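Local coordinates for protein delta-1-pyrroline-5-carboxylate dehydrogenase, mitochondrial (Mus musculus, PDB 4E3X) that probably catalyses the NAD(+)-dependent oxidation of glutamate gamma-semialdehyde to glutamate, the second step of proline degradation in mitochondria, at residues B[300-303]-B[308-311]; B[272-277]-B[292-297]; B[32-37]-B[512-517]; B[163-168]-B[210-215]. One frame throughout, in Å; residues are numbered along the deposited sequence. Where two conformers were deposited one is given.

Contact 1: residues B[300-303]-B[308-311]. With PRO (proline), chain I.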
loop_
_atom_site.group_PDB
_atom_site.type_symbol
_atom_site.label_atom_id
_atom_site.label_comp_id
_atom_site.label_asym_id
_atom_site.label_seq_id
_atom_site.Cartn_x
_atom_site.Cartn_y
_atom_site.Cartn_z
ATOM N N GLN B 300 -7.474 -10.903 -13.924
ATOM C CA GLN B 300 -8.377 -11.420 -14.949
ATOM C C GLN B 300 -9.724 -10.722 -14.878
ATOM O O GLN B 300 -10.318 -10.396 -15.905
ATOM C CB GLN B 300 -8.558 -12.933 -14.774
ATOM C CG GLN B 300 -9.553 -13.583 -15.735
ATOM C CD GLN B 300 -9.831 -15.045 -15.400
ATOM O OE1 GLN B 300 -9.754 -15.459 -14.240
ATOM N NE2 GLN B 300 -10.158 -15.833 -16.418
ATOM N N ASN B 301 -10.202 -10.500 -13.658
ATOM C CA ASN B 301 -11.525 -9.923 -13.448
ATOM C C ASN B 301 -11.521 -8.417 -13.213
ATOM O O ASN B 301 -12.509 -7.856 -12.745
ATOM C CB ASN B 301 -12.244 -10.642 -12.310
ATOM C CG ASN B 301 -12.736 -12.011 -12.715
ATOM O OD1 ASN B 301 -12.714 -12.372 -13.898
ATOM N ND2 ASN B 301 -13.194 -12.785 -11.740
ATOM N N LEU B 302 -10.423 -7.762 -13.570
ATOM C CA LEU B 302 -10.226 -6.360 -13.208
ATOM C C LEU B 302 -11.332 -5.431 -13.716
ATOM O O LEU B 302 -11.646 -4.438 -13.064
ATOM C CB LEU B 302 -8.851 -5.875 -13.674
ATOM C CG LEU B 302 -8.287 -4.628 -12.992
ATOM C CD1 LEU B 302 -8.228 -4.827 -11.483
ATOM C CD2 LEU B 302 -6.913 -4.303 -13.547
ATOM N N ASP B 303 -11.929 -5.758 -14.862
ATOM C CA ASP B 303 -13.004 -4.931 -15.427
ATOM C C ASP B 303 -14.210 -4.817 -14.499
ATOM O O ASP B 303 -14.859 -3.776 -14.450
ATOM C CB ASP B 303 -13.521 -5.496 -16.756
ATOM C CG ASP B 303 -12.479 -5.503 -17.858
ATOM O OD1 ASP B 303 -11.457 -4.807 -17.748
ATOM O OD2 ASP B 303 -12.710 -6.205 -18.864
ATOM N N PHE B 308 -10.065 -0.790 -7.350
ATOM C CA PHE B 308 -8.892 -1.637 -7.523
ATOM C C PHE B 308 -8.618 -2.384 -6.227
ATOM O O PHE B 308 -8.275 -1.764 -5.222
ATOM C CB PHE B 308 -7.693 -0.771 -7.915
ATOM C CG PHE B 308 -7.839 -0.137 -9.271
ATOM C CD1 PHE B 308 -8.358 1.141 -9.408
ATOM C CD2 PHE B 308 -7.511 -0.844 -10.414
ATOM C CE1 PHE B 308 -8.517 1.710 -10.665
ATOM C CE2 PHE B 308 -7.664 -0.282 -11.671
ATOM C CZ PHE B 308 -8.171 0.991 -11.798
ATOM N N PRO B 309 -8.762 -3.727 -6.242
ATOM C CA PRO B 309 -8.563 -4.444 -4.976
ATOM C C PRO B 309 -7.124 -4.370 -4.467
ATOM O O PRO B 309 -6.178 -4.296 -5.253
ATOM C CB PRO B 309 -8.959 -5.890 -5.318
ATOM C CG PRO B 309 -9.902 -5.745 -6.509
ATOM C CD PRO B 309 -9.287 -4.614 -7.303
ATOM N N ARG B 310 -6.984 -4.402 -3.148
ATOM C CA ARG B 310 -5.689 -4.376 -2.482
ATOM C C ARG B 310 -5.321 -5.756 -1.991
ATOM O O ARG B 310 -6.024 -6.328 -1.154
ATOM C CB ARG B 310 -5.730 -3.433 -1.288
ATOM C CG ARG B 310 -5.958 -2.004 -1.686
ATOM C CD ARG B 310 -5.979 -1.095 -0.484
ATOM N NE ARG B 310 -6.191 0.295 -0.884
ATOM C CZ ARG B 310 -6.068 1.332 -0.067
ATOM N NH1 ARG B 310 -5.736 1.144 1.207
ATOM N NH2 ARG B 310 -6.287 2.560 -0.519
ATOM N N LEU B 311 -4.218 -6.286 -2.506
ATOM C CA LEU B 311 -3.751 -7.595 -2.092
ATOM C C LEU B 311 -2.602 -7.488 -1.107
ATOM O O LEU B 311 -1.618 -6.807 -1.374
ATOM C CB LEU B 311 -3.346 -8.415 -3.306
ATOM C CG LEU B 311 -4.508 -9.255 -3.830
ATOM C CD1 LEU B 311 -5.628 -8.383 -4.373
ATOM C CD2 LEU B 311 -4.009 -10.210 -4.875
HETATM N N PRO I . -12.571 -1.871 -12.501
HETATM C CA PRO I . -13.124 -0.631 -13.044
HETATM C C PRO I . -12.924 -0.600 -14.546
HETATM O O PRO I . -12.290 -1.499 -15.092
HETATM C CB PRO I . -12.271 0.451 -12.374
HETATM C CG PRO I . -11.687 -0.190 -11.176
HETATM C CD PRO I . -11.436 -1.599 -11.602
HETATM O OXT PRO I . -13.384 0.314 -15.231
#
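Leu302 reaches across to Phe308 and Pro309 where the chain leaves helix 288-300 and turns into strand 310-314, an edge strand, within this chain, of the five-stranded parallel sheet in the NAD-binding, Rossmann-like domain of this aldehyde dehydrogenase. The CB of Leu302 does not point at the other segment; the torsions bring the tip there. CG lies anti to the backbone N (chi1 -160°), and of its two methyl groups CD1 is the one that makes the contact. CD1 approaches the Phe308 ring obliquely, 4.2 Å from CD2 of Phe308, and lies 4.3 Å from CD of Pro309, so a single methyl touches both an aromatic ring and a pyrrolidine ring. The pairing is purely apolar. A bound proline packs on the aromatic partner: its CG sits over one face of the Phe308 ring, offset toward the rim, with CE1 of Phe308 nearest to it at 3.7 Å. Phe291 of the second subunit meets the same ring edge-to-face, and Arg296 of that subunit packs on Leu302, which places the contact at the dimer interface. With an alanine in place of Phe308, the ligand's CG and the CD1 methyl of Leu302 would probably both lose their aromatic partner, and a gap would be likely to open against Phe291 of the other chain. Polar grip on the ligand comes from the first segment and from Lys292 of the second subunit. The proline N donates a hydrogen bond to Leu302 O, 2.8 Å away.

Contact 2: residues B[272-277]-B[292-297]. With PRO (proline), chain C.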
loop_
_atom_site.group_PDB
_atom_site.type_symbol
_atom_site.label_atom_id
_atom_site.label_comp_id
_atom_site.label_asym_id
_atom_site.label_seq_id
_atom_site.Cartn_x
_atom_site.Cartn_y
_atom_site.Cartn_z
ATOM N N THR B 272 -14.863 -17.518 -5.748
ATOM C CA THR B 272 -16.062 -16.765 -5.399
ATOM C C THR B 272 -15.739 -15.306 -5.071
ATOM O O THR B 272 -16.359 -14.384 -5.617
ATOM C CB THR B 272 -16.809 -17.401 -4.222
ATOM O OG1 THR B 272 -17.077 -18.776 -4.509
ATOM C CG2 THR B 272 -18.122 -16.663 -3.975
ATOM N N VAL B 273 -14.762 -15.073 -4.199
ATOM C CA VAL B 273 -14.496 -13.691 -3.815
ATOM C C VAL B 273 -13.936 -12.854 -4.975
ATOM O O VAL B 273 -14.275 -11.673 -5.103
ATOM C CB VAL B 273 -13.635 -13.558 -2.527
ATOM C CG1 VAL B 273 -14.296 -14.300 -1.362
ATOM C CG2 VAL B 273 -12.213 -14.042 -2.755
ATOM N N THR B 274 -13.109 -13.456 -5.831
ATOM C CA THR B 274 -12.549 -12.725 -6.969
ATOM C C THR B 274 -13.546 -12.549 -8.109
ATOM O O THR B 274 -13.266 -11.836 -9.058
ATOM C CB THR B 274 -11.241 -13.364 -7.497
ATOM O OG1 THR B 274 -11.501 -14.702 -7.957
ATOM C CG2 THR B 274 -10.161 -13.369 -6.408
ATOM N N SER B 275 -14.710 -13.182 -7.994
ATOM C CA SER B 275 -15.782 -13.015 -8.972
ATOM C C SER B 275 -16.771 -11.929 -8.571
ATOM O O SER B 275 -17.676 -11.612 -9.348
ATOM C CB SER B 275 -16.544 -14.324 -9.180
ATOM O OG SER B 275 -15.738 -15.269 -9.851
ATOM N N SER B 276 -16.614 -11.373 -7.368
ATOM C CA SER B 276 -17.528 -10.332 -6.908
ATOM C C SER B 276 -17.051 -8.938 -7.277
ATOM O O SER B 276 -15.916 -8.561 -6.967
ATOM C CB SER B 276 -17.662 -10.379 -5.389
ATOM O OG SER B 276 -18.434 -9.274 -4.938
ATOM N N GLU B 277 -17.932 -8.143 -7.875
ATOM C CA GLU B 277 -17.595 -6.758 -8.200
ATOM C C GLU B 277 -17.265 -5.924 -6.958
ATOM O O GLU B 277 -16.673 -4.851 -7.071
ATOM C CB GLU B 277 -18.731 -6.110 -8.983
ATOM C CG GLU B 277 -19.998 -5.905 -8.179
ATOM C CD GLU B 277 -21.115 -5.300 -9.004
ATOM O OE1 GLU B 277 -20.971 -4.141 -9.446
ATOM O OE2 GLU B 277 -22.136 -5.987 -9.213
ATOM N N LYS B 292 -0.090 -15.895 -5.683
ATOM C CA LYS B 292 0.023 -15.521 -7.089
ATOM C C LYS B 292 -1.256 -15.828 -7.863
ATOM O O LYS B 292 -1.675 -15.046 -8.714
ATOM C CB LYS B 292 1.200 -16.238 -7.745
ATOM C CG LYS B 292 2.560 -15.743 -7.268
ATOM C CD LYS B 292 3.698 -16.146 -8.209
ATOM C CE LYS B 292 3.646 -17.605 -8.568
ATOM N NZ LYS B 292 4.880 -18.024 -9.294
ATOM N N HIS B 293 -1.866 -16.972 -7.572
ATOM C CA HIS B 293 -3.097 -17.363 -8.244
ATOM C C HIS B 293 -4.208 -16.347 -7.967
ATOM O O HIS B 293 -4.897 -15.899 -8.883
ATOM C CB HIS B 293 -3.515 -18.758 -7.776
ATOM C CG HIS B 293 -4.791 -19.242 -8.382
ATOM N ND1 HIS B 293 -4.919 -19.505 -9.727
ATOM C CD2 HIS B 293 -5.997 -19.511 -7.827
ATOM C CE1 HIS B 293 -6.148 -19.923 -9.975
ATOM N NE2 HIS B 293 -6.819 -19.944 -8.838
ATOM N N LEU B 294 -4.365 -15.969 -6.700
ATOM C CA LEU B 294 -5.360 -14.955 -6.341
ATOM C C LEU B 294 -5.084 -13.622 -7.038
ATOM O O LEU B 294 -6.004 -12.954 -7.521
ATOM C CB LEU B 294 -5.405 -14.770 -4.824
ATOM C CG LEU B 294 -5.971 -15.963 -4.059
ATOM C CD1 LEU B 294 -5.605 -15.863 -2.593
ATOM C CD2 LEU B 294 -7.487 -16.067 -4.235
ATOM N N TRP B 295 -3.815 -13.236 -7.083
ATOM C CA TRP B 295 -3.409 -12.016 -7.761
ATOM C C TRP B 295 -3.822 -12.055 -9.232
ATOM O O TRP B 295 -4.342 -11.070 -9.769
ATOM C CB TRP B 295 -1.901 -11.859 -7.593
ATOM C CG TRP B 295 -1.259 -10.607 -8.123
ATOM C CD1 TRP B 295 -1.274 -10.136 -9.409
ATOM C CD2 TRP B 295 -0.413 -9.727 -7.383
ATOM N NE1 TRP B 295 -0.507 -8.996 -9.502
ATOM C CE2 TRP B 295 0.031 -8.723 -8.273
ATOM C CE3 TRP B 295 0.008 -9.683 -6.049
ATOM C CZ2 TRP B 295 0.872 -7.685 -7.867
ATOM C CZ3 TRP B 295 0.835 -8.652 -5.645
ATOM C CH2 TRP B 295 1.261 -7.666 -6.556
ATOM N N ARG B 296 -3.599 -13.188 -9.882
ATOM C CA ARG B 296 -3.955 -13.352 -11.287
ATOM C C ARG B 296 -5.475 -13.400 -11.507
ATOM O O ARG B 296 -5.980 -12.924 -12.520
ATOM C CB ARG B 296 -3.251 -14.584 -11.877
ATOM C CG ARG B 296 -1.734 -14.380 -12.087
ATOM C CD ARG B 296 -1.033 -15.639 -12.611
ATOM N NE ARG B 296 0.204 -15.339 -13.343
ATOM C CZ ARG B 296 1.416 -15.812 -13.044
ATOM N NH1 ARG B 296 1.596 -16.616 -12.009
ATOM N NH2 ARG B 296 2.461 -15.473 -13.791
ATOM N N GLN B 297 -6.204 -13.977 -10.556
ATOM C CA GLN B 297 -7.662 -13.968 -10.658
ATOM C C GLN B 297 -8.222 -12.552 -10.578
ATOM O O GLN B 297 -9.142 -12.189 -11.310
ATOM C CB GLN B 297 -8.295 -14.837 -9.580
ATOM C CG GLN B 297 -8.094 -16.316 -9.845
ATOM C CD GLN B 297 -8.877 -17.198 -8.896
ATOM O OE1 GLN B 297 -8.696 -17.125 -7.683
ATOM N NE2 GLN B 297 -9.751 -18.039 -9.446
HETATM N N PRO C . 7.701 -13.710 -8.470
HETATM C CA PRO C . 8.401 -14.652 -7.591
HETATM C C PRO C . 7.828 -16.045 -7.761
HETATM O O PRO C . 6.844 -16.197 -8.484
HETATM C CB PRO C . 8.085 -14.124 -6.189
HETATM C CG PRO C . 7.640 -12.703 -6.393
HETATM C CD PRO C . 6.924 -12.725 -7.697
HETATM O OXT PRO C . 8.330 -17.022 -7.199
#
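Thr274, of helix 266-274, meets Gln297 on helix 288-300. Just before it, Val273 turns to Phe203 and Ala205 of strand 203-207. Thr274 points toward the neighbouring helix, its side chain at about a right angle to that of Gln297. With OG1 set between the backbone N and the carbonyl carbon (chi1 61°), the hydroxyl lies 3.6 Å from CB of Gln297, and CG2 comes within 4.4 Å of CD2 of Leu294. The polar ends look elsewhere: Thr274 OG1 is hydrogen-bonded to Gly270 O in its own helix, and Gln297 NE2 to Asp271. Ser275 then leads into the loop, its O taken by Arg304. On the far helix Lys292 is bent at chi3; Lys292 NZ donates to the bound proline's O at 2.8 Å and pairs with Asp303 of the second subunit. A methionine in place of Lys292 would probably leave the proline carboxylate without this charged donor and Asp303 of the second subunit with Arg296 as its remaining cationic partner. Between two helices of the Rossmann-like domain, the contact is thus held by van der Waals packing: Thr274 OG1 and Gln297 NE2 spend their hydrogen bonds on the helix 266-274 side, and none spans the two segments.

Contact 3: residues B[32-37]-B[512-517]. Unlike the reference sequence in segment 32-37: Ala33 (reference Thr). With PRO (proline), chain K.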
loop_
_atom_site.group_PDB
_atom_site.type_symbol
_atom_site.label_atom_id
_atom_site.label_comp_id
_atom_site.label_asym_id
_atom_site.label_seq_id
_atom_site.Cartn_x
_atom_site.Cartn_y
_atom_site.Cartn_z
ATOM N N VAL B 32 -0.941 1.067 25.794
ATOM C CA VAL B 32 -0.937 -0.383 25.827
ATOM C C VAL B 32 0.483 -0.893 26.014
ATOM O O VAL B 32 1.462 -0.225 25.666
ATOM C CB VAL B 32 -1.531 -0.991 24.543
ATOM C CG1 VAL B 32 -2.965 -0.499 24.313
ATOM C CG2 VAL B 32 -0.661 -0.655 23.359
ATOM N N ALA B 33 0.592 -2.072 26.598
ATOM C CA ALA B 33 1.878 -2.724 26.725
ATOM C C ALA B 33 1.735 -4.152 26.254
ATOM O O ALA B 33 0.623 -4.686 26.174
ATOM C CB ALA B 33 2.347 -2.686 28.162
ATOM N N ASN B 34 2.858 -4.776 25.931
ATOM C CA ASN B 34 2.822 -6.173 25.546
ATOM C C ASN B 34 2.269 -7.071 26.644
ATOM O O ASN B 34 2.562 -6.893 27.826
ATOM C CB ASN B 34 4.206 -6.643 25.118
ATOM C CG ASN B 34 4.654 -5.990 23.831
ATOM O OD1 ASN B 34 5.354 -4.979 23.848
ATOM N ND2 ASN B 34 4.215 -6.540 22.706
ATOM N N GLU B 35 1.452 -8.033 26.237
ATOM C CA GLU B 35 0.908 -9.016 27.164
ATOM C C GLU B 35 2.040 -9.865 27.741
ATOM O O GLU B 35 2.815 -10.459 26.997
ATOM C CB GLU B 35 -0.095 -9.909 26.439
ATOM C CG GLU B 35 -0.706 -10.985 27.324
ATOM C CD GLU B 35 -1.724 -10.444 28.319
ATOM O OE1 GLU B 35 -2.104 -9.255 28.225
ATOM O OE2 GLU B 35 -2.159 -11.221 29.196
ATOM N N PRO B 36 2.166 -9.903 29.077
ATOM C CA PRO B 36 3.245 -10.716 29.651
ATOM C C PRO B 36 3.089 -12.211 29.377
ATOM O O PRO B 36 1.983 -12.751 29.401
ATOM C CB PRO B 36 3.131 -10.440 31.158
ATOM C CG PRO B 36 2.498 -9.076 31.243
ATOM C CD PRO B 36 1.516 -9.052 30.093
ATOM N N ILE B 37 4.212 -12.865 29.103
ATOM C CA ILE B 37 4.250 -14.307 28.895
ATOM C C ILE B 37 4.257 -15.010 30.245
ATOM O O ILE B 37 5.089 -14.710 31.106
ATOM C CB ILE B 37 5.510 -14.705 28.103
ATOM C CG1 ILE B 37 5.499 -14.048 26.728
ATOM C CG2 ILE B 37 5.592 -16.210 27.947
ATOM C CD1 ILE B 37 4.411 -14.584 25.865
ATOM N N GLY B 512 10.142 -15.624 16.582
ATOM C CA GLY B 512 9.642 -15.009 17.798
ATOM C C GLY B 512 9.511 -13.501 17.778
ATOM O O GLY B 512 9.726 -12.851 18.800
ATOM N N SER B 513 9.152 -12.938 16.632
ATOM C CA SER B 513 8.879 -11.508 16.587
ATOM C C SER B 513 7.755 -11.161 17.561
ATOM O O SER B 513 6.821 -11.939 17.772
ATOM C CB SER B 513 8.505 -11.059 15.177
ATOM O OG SER B 513 7.278 -11.643 14.768
ATOM N N VAL B 514 7.870 -9.986 18.160
ATOM C CA VAL B 514 6.895 -9.520 19.126
ATOM C C VAL B 514 6.232 -8.245 18.612
ATOM O O VAL B 514 6.901 -7.315 18.158
ATOM C CB VAL B 514 7.565 -9.286 20.490
ATOM C CG1 VAL B 514 6.602 -8.610 21.458
ATOM C CG2 VAL B 514 8.059 -10.611 21.064
ATOM N N VAL B 515 4.908 -8.217 18.670
ATOM C CA VAL B 515 4.132 -7.078 18.197
ATOM C C VAL B 515 4.596 -5.784 18.867
ATOM O O VAL B 515 4.826 -5.743 20.080
ATOM C CB VAL B 515 2.631 -7.313 18.444
ATOM C CG1 VAL B 515 1.824 -6.047 18.208
ATOM C CG2 VAL B 515 2.136 -8.443 17.560
ATOM N N GLY B 516 4.766 -4.733 18.068
ATOM C CA GLY B 516 5.197 -3.450 18.593
ATOM C C GLY B 516 6.698 -3.352 18.809
ATOM O O GLY B 516 7.214 -2.275 19.091
ATOM N N GLN B 517 7.397 -4.476 18.679
ATOM C CA GLN B 517 8.840 -4.538 18.921
ATOM C C GLN B 517 9.585 -4.924 17.644
ATOM O O GLN B 517 10.538 -4.249 17.241
ATOM C CB GLN B 517 9.153 -5.510 20.060
ATOM C CG GLN B 517 8.579 -5.035 21.388
ATOM C CD GLN B 517 8.902 -5.948 22.544
ATOM O OE1 GLN B 517 9.897 -6.671 22.524
ATOM N NE2 GLN B 517 8.049 -5.928 23.562
HETATM N N PRO K . 5.678 -13.962 13.702
HETATM C CA PRO K . 6.188 -15.320 13.902
HETATM C C PRO K . 7.679 -15.342 14.226
HETATM O O PRO K . 8.388 -14.336 14.113
HETATM C CB PRO K . 5.925 -15.980 12.550
HETATM C CG PRO K . 4.662 -15.337 12.094
HETATM C CD PRO K . 4.719 -13.901 12.584
HETATM O OXT PRO K . 8.205 -16.385 14.619
#
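Asn34 uses both ends of its amide on the loop 512-517, carried across with CG anti to the carbonyl carbon (chi1 -68°). Its ND2 donates to Val515 O at 2.8 Å, a nearly straight bond (168°) with the acceptor in the Asn34 amide plane. On the other end OD1 accepts from NE2 of Gln517, 2.9 Å away, but the donor stands above the carbonyl plane and off its lone pairs; the two amide planes are perpendicular. ND2 also gives a hydrogen bond to Asp168 OD2 on helix 155-180, and it lies against CG1 of Val514 at 3.4 Å. The amide nitrogen thus serves two acceptors, while the loop is tied internally by Gln517 N to Val514 O.

At the start of the loop the donors face a free proline. Gly512 N reaches its OXT at 2.9 Å, and Ser513 N and Ser513 OG both reach its O at 3.0 Å, so three donors share the carboxylate; Ser349 OG is a further partner. Positive phi at Gly512 (87°) would jam a side chain against the preceding carbonyl. Successive backbone N-H groups and a serine hydroxyl receiving a carboxylate are consistent with the substrate-binding loop of this aldehyde dehydrogenase, where Ser513 binds substrate.

Contact 4: residues B[163-168]-B[210-215]. With PRO (proline), chain K; PRO (proline), chain J.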
loop_
_atom_site.group_PDB
_atom_site.type_symbol
_atom_site.label_atom_id
_atom_site.label_comp_id
_atom_site.label_asym_id
_atom_site.label_seq_id
_atom_site.Cartn_x
_atom_site.Cartn_y
_atom_site.Cartn_z
ATOM N N ALA B 163 -2.402 -16.552 22.971
ATOM C CA ALA B 163 -2.538 -15.517 23.974
ATOM C C ALA B 163 -1.737 -14.284 23.562
ATOM O O ALA B 163 -2.293 -13.353 23.000
ATOM C CB ALA B 163 -2.123 -16.023 25.351
ATOM N N ALA B 164 -0.429 -14.289 23.801
ATOM C CA ALA B 164 0.350 -13.058 23.704
ATOM C C ALA B 164 0.269 -12.343 22.360
ATOM O O ALA B 164 -0.074 -11.172 22.319
ATOM C CB ALA B 164 1.793 -13.300 24.076
ATOM N N GLU B 165 0.565 -13.029 21.261
ATOM C CA GLU B 165 0.583 -12.341 19.976
ATOM C C GLU B 165 -0.799 -11.839 19.570
ATOM O O GLU B 165 -0.931 -10.721 19.085
ATOM C CB GLU B 165 1.168 -13.221 18.874
ATOM C CG GLU B 165 1.442 -12.437 17.605
ATOM C CD GLU B 165 2.232 -13.228 16.588
ATOM O OE1 GLU B 165 2.039 -14.459 16.512
ATOM O OE2 GLU B 165 3.052 -12.620 15.868
ATOM N N LEU B 166 -1.821 -12.669 19.763
ATOM C CA LEU B 166 -3.180 -12.291 19.389
ATOM C C LEU B 166 -3.665 -11.096 20.212
ATOM O O LEU B 166 -4.199 -10.119 19.681
ATOM C CB LEU B 166 -4.117 -13.484 19.573
ATOM C CG LEU B 166 -5.580 -13.184 19.246
ATOM C CD1 LEU B 166 -5.711 -12.583 17.856
ATOM C CD2 LEU B 166 -6.397 -14.460 19.356
ATOM N N ILE B 167 -3.457 -11.181 21.518
ATOM C CA ILE B 167 -3.788 -10.086 22.413
ATOM C C ILE B 167 -3.051 -8.805 22.001
ATOM O O ILE B 167 -3.650 -7.724 21.926
ATOM C CB ILE B 167 -3.445 -10.459 23.869
ATOM C CG1 ILE B 167 -4.423 -11.519 24.396
ATOM C CG2 ILE B 167 -3.458 -9.238 24.773
ATOM C CD1 ILE B 167 -3.906 -12.228 25.646
ATOM N N ASP B 168 -1.763 -8.933 21.695
ATOM C CA ASP B 168 -0.974 -7.774 21.277
ATOM C C ASP B 168 -1.464 -7.178 19.950
ATOM O O ASP B 168 -1.518 -5.956 19.808
ATOM C CB ASP B 168 0.513 -8.119 21.166
ATOM C CG ASP B 168 1.190 -8.329 22.525
ATOM O OD1 ASP B 168 0.598 -7.992 23.566
ATOM O OD2 ASP B 168 2.340 -8.824 22.535
ATOM N N PHE B 210 -2.560 -22.374 9.127
ATOM C CA PHE B 210 -2.733 -23.245 10.276
ATOM C C PHE B 210 -1.843 -22.890 11.443
ATOM O O PHE B 210 -2.140 -23.243 12.589
ATOM C CB PHE B 210 -2.462 -24.710 9.900
ATOM C CG PHE B 210 -0.997 -25.054 9.744
ATOM C CD1 PHE B 210 -0.259 -25.530 10.825
ATOM C CD2 PHE B 210 -0.362 -24.932 8.517
ATOM C CE1 PHE B 210 1.086 -25.854 10.690
ATOM C CE2 PHE B 210 0.978 -25.261 8.374
ATOM C CZ PHE B 210 1.702 -25.720 9.465
ATOM N N ASN B 211 -0.719 -22.247 11.153
ATOM C CA ASN B 211 0.400 -22.335 12.088
ATOM C C ASN B 211 0.419 -21.334 13.224
ATOM O O ASN B 211 1.154 -21.515 14.190
ATOM C CB ASN B 211 1.738 -22.386 11.351
ATOM C CG ASN B 211 2.035 -21.120 10.590
ATOM O OD1 ASN B 211 1.133 -20.388 10.187
ATOM N ND2 ASN B 211 3.317 -20.858 10.377
ATOM N N PHE B 212 -0.383 -20.282 13.106
ATOM C CA PHE B 212 -0.561 -19.338 14.202
ATOM C C PHE B 212 -2.014 -18.949 14.343
ATOM O O PHE B 212 -2.597 -18.368 13.437
ATOM C CB PHE B 212 0.286 -18.083 14.003
ATOM C CG PHE B 212 1.748 -18.313 14.218
ATOM C CD1 PHE B 212 2.571 -18.660 13.157
ATOM C CD2 PHE B 212 2.301 -18.209 15.485
ATOM C CE1 PHE B 212 3.921 -18.886 13.354
ATOM C CE2 PHE B 212 3.656 -18.437 15.691
ATOM C CZ PHE B 212 4.464 -18.771 14.621
ATOM N N THR B 213 -2.595 -19.275 15.488
ATOM C CA THR B 213 -3.942 -18.826 15.809
ATOM C C THR B 213 -4.058 -17.305 15.705
ATOM O O THR B 213 -5.072 -16.784 15.241
ATOM C CB THR B 213 -4.317 -19.318 17.212
ATOM O OG1 THR B 213 -4.358 -20.744 17.175
ATOM C CG2 THR B 213 -5.670 -18.784 17.680
ATOM N N ALA B 214 -3.008 -16.604 16.129
ATOM C CA ALA B 214 -3.023 -15.148 16.161
ATOM C C ALA B 214 -3.143 -14.528 14.772
ATOM O O ALA B 214 -3.733 -13.462 14.614
ATOM C CB ALA B 214 -1.775 -14.620 16.866
ATOM N N ILE B 215 -2.556 -15.171 13.765
ATOM C CA ILE B 215 -2.566 -14.609 12.420
ATOM C C ILE B 215 -3.985 -14.512 11.876
ATOM O O ILE B 215 -4.346 -13.510 11.272
ATOM C CB ILE B 215 -1.635 -15.386 11.467
ATOM C CG1 ILE B 215 -0.178 -15.151 11.867
ATOM C CG2 ILE B 215 -1.835 -14.934 10.026
ATOM C CD1 ILE B 215 0.829 -15.901 11.022
HETATM N N PRO K . 5.678 -13.962 13.702
HETATM C CA PRO K . 6.188 -15.320 13.902
HETATM C C PRO K . 7.679 -15.342 14.226
HETATM O O PRO K . 8.388 -14.336 14.113
HETATM C CB PRO K . 5.925 -15.980 12.550
HETATM C CG PRO K . 4.662 -15.337 12.094
HETATM C CD PRO K . 4.719 -13.901 12.584
HETATM O OXT PRO K . 8.205 -16.385 14.619
HETATM N N PRO J . -0.519 -28.805 5.549
HETATM C CA PRO J . -1.003 -28.789 4.165
HETATM C C PRO J . 0.124 -29.052 3.172
HETATM O O PRO J . 1.249 -29.375 3.565
HETATM C CB PRO J . -1.561 -27.362 3.997
HETATM C CG PRO J . -1.246 -26.631 5.293
HETATM C CD PRO J . -1.085 -27.695 6.329
HETATM O OXT PRO J . -0.070 -28.963 1.959
#
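Ala214 presses its methyl group against helix 155-180 at Glu165 and Leu166, its CB 3.5 Å from Leu166 N and 3.8 Å from both Glu165 CB and Leu166 CB. A side chain this short lets the two backbones come close, with the CA atoms of Leu166 and Ala214 only 4.3 Å apart. Leu166 has CG anti to the backbone N (chi1 178°), and its CD1 runs alongside the Ala214 backbone, 3.9 Å from Ala214 O. Glu165 starts with a similar first torsion but stays extended to its carboxylate, passing Ala214 on the way to the pocket. There OE1 lies 3.9 Å from CD2 of Phe212, approaching the ring obliquely, with carboxylate and ring planes 83° apart. Glu165 and Phe212 line the proline-occupied pocket beside the nucleophile Cys348 in the aldehyde dehydrogenase fold, where the N-terminus of helix 213-225 meets helix 155-180; Phe212 occupies the N-cap position, and Asn211 before it is probably the transition-state stabiliser. Asp161 receives the N-H groups of Thr213 and Ala214 at that helix start. The Phe212 ring is swung beside its backbone N (chi1 -73°), which puts one face under CG of a bound proline, while CE1 of Phe212 comes 3.6 Å from the ligand's CB. Lys153 adds a cation-pi contact. Phe210 meets a different proline, its CD2 3.6 Å from that ligand's CD, and Asn211 CB covers one face of the Phe210 ring.

How the contacts relate
The four contacts form two pairs. Contacts 1 and 2, with centres about 7 Å apart, share helix 288-300 and its exit into strand 310-314 in the NAD-binding domain; Asn301 ND2 joins them by a probable hydrogen bond to Thr274 O, and both reach the second subunit. Contacts 3 and 4, about 11 Å apart, meet through Asp168 on helix 155-180 and touch the same proline in the substrate pocket. Between the pairs the centres are about 27 to 35 Å apart. Along the chain contact 4 closes first, then contact 2, then contact 1, all inside the long loop closed by contact 3, which brings the N-terminal segment to the substrate-binding loop.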